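Local atomic coordinates of maltose operon transcriptional repressor (Staphylococcus aureus subsp. aureus Mu50, PDB entry 3HCW), a protein that probably represses transcription of the maltose operon, its C-terminal fragment having the periplasmic binding protein-like fold that commonly senses small-molecule effectors in such repressors. Residues 58-63 and 81-86. Numbering follows the deposited sequence.
Sequences DEVYKM and DPIKQM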
ATOM      1  N   ASP A  58      27.195  -1.084   1.361  1.00 75.88           N
ATOM      2  CA  ASP A  58      27.707  -1.504   2.660  1.00 78.24           C
ATOM      3  C   ASP A  58      26.944  -2.701   3.213  1.00 72.14           C
ATOM      4  O   ASP A  58      27.553  -3.708   3.578  1.00 74.00           O
ATOM      5  CB  ASP A  58      27.685  -0.339   3.660  1.00 80.58           C
ATOM      6  CG  ASP A  58      28.795   0.669   3.407  1.00 80.53           C
ATOM      7  OD1 ASP A  58      29.764   0.335   2.691  1.00 69.42           O
ATOM      8  OD2 ASP A  58      28.696   1.800   3.929  1.00 89.03           O
ATOM      9  N   GLU A  59      25.615  -2.601   3.239  1.00 64.84           N
ATOM     10  CA  GLU A  59      24.789  -3.614   3.892  1.00 57.70           C
ATOM     11  C   GLU A  59      24.654  -4.931   3.123  1.00 61.84           C
ATOM     12  O   GLU A  59      24.432  -5.979   3.732  1.00 66.02           O
ATOM     13  CB  GLU A  59      23.433  -3.046   4.332  1.00 55.68           C
ATOM     14  CG  GLU A  59      22.260  -3.229   3.399  1.00 53.63           C
ATOM     15  CD  GLU A  59      20.986  -3.527   4.169  1.00 60.22           C
ATOM     16  OE1 GLU A  59      20.010  -2.759   4.065  1.00 51.14           O
ATOM     17  OE2 GLU A  59      20.969  -4.530   4.905  1.00 69.62           O
ATOM     18  N   VAL A  60      24.804  -4.884   1.800  1.00 59.39           N
ATOM     19  CA  VAL A  60      24.839  -6.109   1.006  1.00 52.80           C
ATOM     20  C   VAL A  60      26.201  -6.780   1.175  1.00 57.96           C
ATOM     21  O   VAL A  60      26.271  -8.002   1.301  1.00 63.46           O
ATOM     22  CB  VAL A  60      24.488  -5.867  -0.484  1.00 53.52           C
ATOM     23  CG1 VAL A  60      24.875  -7.072  -1.355  1.00 45.56           C
ATOM     24  CG2 VAL A  60      22.997  -5.553  -0.634  1.00 43.05           C
ATOM     25  N   TYR A  61      27.269  -5.980   1.215  1.00 59.12           N
ATOM     26  CA  TYR A  61      28.621  -6.507   1.450  1.00 61.41           C
ATOM     27  C   TYR A  61      28.752  -7.190   2.813  1.00 55.40           C
ATOM     28  O   TYR A  61      29.459  -8.193   2.935  1.00 57.87           O
ATOM     29  CB  TYR A  61      29.698  -5.427   1.294  1.00 60.85           C
ATOM     30  CG  TYR A  61      31.108  -5.971   1.368  1.00 59.81           C
ATOM     31  CD1 TYR A  61      31.661  -6.673   0.299  1.00 65.95           C
ATOM     32  CD2 TYR A  61      31.885  -5.795   2.514  1.00 63.56           C
ATOM     33  CE1 TYR A  61      32.953  -7.183   0.363  1.00 67.50           C
ATOM     34  CE2 TYR A  61      33.173  -6.303   2.589  1.00 61.20           C
ATOM     35  CZ  TYR A  61      33.704  -6.992   1.509  1.00 69.64           C
ATOM     36  OH  TYR A  61      34.985  -7.495   1.576  1.00 69.07           O
ATOM     37  N   LYS A  62      28.074  -6.635   3.818  1.00 56.21           N
ATOM     38  CA  LYS A  62      27.973  -7.253   5.138  1.00 59.54           C
ATOM     39  C   LYS A  62      27.348  -8.642   5.023  1.00 59.37           C
ATOM     40  O   LYS A  62      27.917  -9.609   5.527  1.00 59.17           O
ATOM     41  CB  LYS A  62      27.176  -6.365   6.099  1.00 58.22           C
ATOM     42  CG  LYS A  62      27.182  -6.837   7.558  1.00 55.68           C
ATOM     43  CD  LYS A  62      26.917  -5.688   8.542  1.00 55.87           C
ATOM     44  CE  LYS A  62      25.510  -5.104   8.410  1.00 77.40           C
ATOM     45  NZ  LYS A  62      24.451  -6.018   8.929  1.00 79.07           N
ATOM     46  N   MET A  63      26.213  -8.738   4.323  1.00 55.85           N
ATOM     47  CA  MET A  63      25.562 -10.029   4.036  1.00 53.75           C
ATOM     48  C   MET A  63      26.456 -11.049   3.306  1.00 50.36           C
ATOM     49  O   MET A  63      26.325 -12.253   3.540  1.00 55.69           O
ATOM     50  CB  MET A  63      24.249  -9.825   3.274  1.00 51.66           C
ATOM     51  CG  MET A  63      23.189  -9.059   4.056  1.00 53.66           C
ATOM     52  SD  MET A  63      21.892  -8.332   3.026  1.00 50.17           S
ATOM     53  CE  MET A  63      20.833  -9.750   2.774  1.00 55.87           C
ATOM     54  N   ASP A  81      25.236  -1.343 -12.534  1.00 89.77           N
ATOM     55  CA  ASP A  81      24.838  -1.470 -11.139  1.00 89.33           C
ATOM     56  C   ASP A  81      26.035  -2.044 -10.379  1.00 88.24           C
ATOM     57  O   ASP A  81      26.475  -3.162 -10.669  1.00 86.31           O
ATOM     58  CB  ASP A  81      23.600  -2.370 -11.017  1.00 86.02           C
ATOM     59  CG  ASP A  81      23.039  -2.429  -9.601  1.00 82.94           C
ATOM     60  OD1 ASP A  81      22.539  -3.507  -9.208  1.00 77.10           O
ATOM     61  OD2 ASP A  81      23.084  -1.408  -8.883  1.00 83.70           O
ATOM     62  N   PRO A  82      26.596  -1.257  -9.438  1.00 89.59           N
ATOM     63  CA  PRO A  82      27.800  -1.629  -8.686  1.00 89.13           C
ATOM     64  C   PRO A  82      27.560  -2.726  -7.647  1.00 83.81           C
ATOM     65  O   PRO A  82      28.503  -3.418  -7.255  1.00 86.12           O
ATOM     66  CB  PRO A  82      28.211  -0.320  -7.992  1.00 89.65           C
ATOM     67  CG  PRO A  82      27.358   0.755  -8.599  1.00 91.18           C
ATOM     68  CD  PRO A  82      26.111   0.076  -9.045  1.00 89.14           C
ATOM     69  N   ILE A  83      26.316  -2.866  -7.198  1.00 74.02           N
ATOM     70  CA  ILE A  83      25.949  -3.948  -6.286  1.00 70.73           C
ATOM     71  C   ILE A  83      25.683  -5.257  -7.060  1.00 68.53           C
ATOM     72  O   ILE A  83      25.914  -6.340  -6.534  1.00 66.38           O
ATOM     73  CB  ILE A  83      24.823  -3.512  -5.276  1.00 69.77           C
ATOM     74  CG1 ILE A  83      24.572  -4.569  -4.191  1.00 79.77           C
ATOM     75  CG2 ILE A  83      23.562  -3.149  -5.977  1.00 56.92           C
ATOM     76  CD1 ILE A  83      23.385  -5.492  -4.453  1.00 75.80           C
ATOM     77  N   LYS A  84      25.237  -5.150  -8.313  1.00 68.00           N
ATOM     78  CA  LYS A  84      25.238  -6.293  -9.232  1.00 64.36           C
ATOM     79  C   LYS A  84      26.681  -6.704  -9.547  1.00 63.02           C
ATOM     80  O   LYS A  84      26.973  -7.894  -9.662  1.00 61.17           O
ATOM     81  CB  LYS A  84      24.469  -5.977 -10.523  1.00 65.04           C
ATOM     82  CG  LYS A  84      24.282  -7.174 -11.478  1.00 67.52           C
ATOM     83  CD  LYS A  84      23.288  -6.881 -12.605  1.00 72.62           C
ATOM     84  CE  LYS A  84      23.893  -6.008 -13.702  1.00 82.78           C
ATOM     85  NZ  LYS A  84      22.865  -5.551 -14.679  1.00 90.73           N
ATOM     86  N   GLN A  85      27.572  -5.716  -9.676  1.00 65.16           N
ATOM     87  CA  GLN A  85      29.015  -5.962  -9.825  1.00 66.75           C
ATOM     88  C   GLN A  85      29.650  -6.622  -8.598  1.00 66.18           C
ATOM     89  O   GLN A  85      30.545  -7.458  -8.736  1.00 66.00           O
ATOM     90  CB  GLN A  85      29.770  -4.672 -10.165  1.00 67.50           C
ATOM     91  CG  GLN A  85      30.135  -4.534 -11.639  1.00 76.92           C
ATOM     92  CD  GLN A  85      30.943  -5.715 -12.170  1.00 78.90           C
ATOM     93  OE1 GLN A  85      30.555  -6.353 -13.153  1.00 75.31           O
ATOM     94  NE2 GLN A  85      32.066  -6.014 -11.519  1.00 78.71           N
ATOM     95  N   MET A  86      29.176  -6.235  -7.412  1.00 66.88           N
ATOM     96  CA  MET A  86      29.618  -6.813  -6.138  1.00 59.63           C
ATOM     97  C   MET A  86      29.364  -8.323  -6.104  1.00 60.38           C
ATOM     98  O   MET A  86      30.291  -9.097  -5.870  1.00 60.70           O
ATOM     99  CB  MET A  86      28.924  -6.098  -4.966  1.00 55.81           C
ATOM    100  CG  MET A  86      29.324  -6.547  -3.554  1.00 36.28           C
ATOM    101  SD  MET A  86      28.489  -5.520  -2.326  1.00 50.36           S
ATOM    102  CE  MET A  86      29.556  -4.086  -2.370  1.00 65.46           C
TER
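Val60 and Ile83 meet on the buried side of two nearly parallel helices, whose local axes are 10.5 Å apart and inclined by 12°. The two side chains cross at about a right angle. Ile83 CD1 sits against both methyls of the valine, 3.8 Å from Val60 CG1. The carbon before it takes part too, with Ile83 CG1 3.9 Å from Val60 CB, so the pair is tightly packed. Ile83 CG1 lies anti to the backbone N (chi1 -172°), which extends this branch to the valine. Val13 of strand 9-13 touches both residues and Leu74 of strand 71-74 touches Ile83, so this part faces the sheet.

The outer part is more open to solvent and is made by one side chain, Met86. It runs out extended as far as its sulfur. Met86 SD lies 3.8 Å from Tyr61 CB and 4.1 Å from Val60 CG1. The last torsion (chi3 -80°) then lays the methyl alongside the tyrosine, with Met86 CE 3.9 Å from Tyr61 CB. Met86 and Tyr61 are both partly exposed, whereas Val60 and Ile83 are buried. No hydrogen bond joins the segments; the contact is apolar.

Asp81 is the N-cap of helix 82-89 through a weak bond, Lys84 N to Asp81 OD1 (3.3 Å). Neighbouring helices 53-65 and 82-89, packed side by side over parallel strands 9-13 and 71-74, are typical of the Rossmann-like alpha/beta lobe of periplasmic binding protein-like domains.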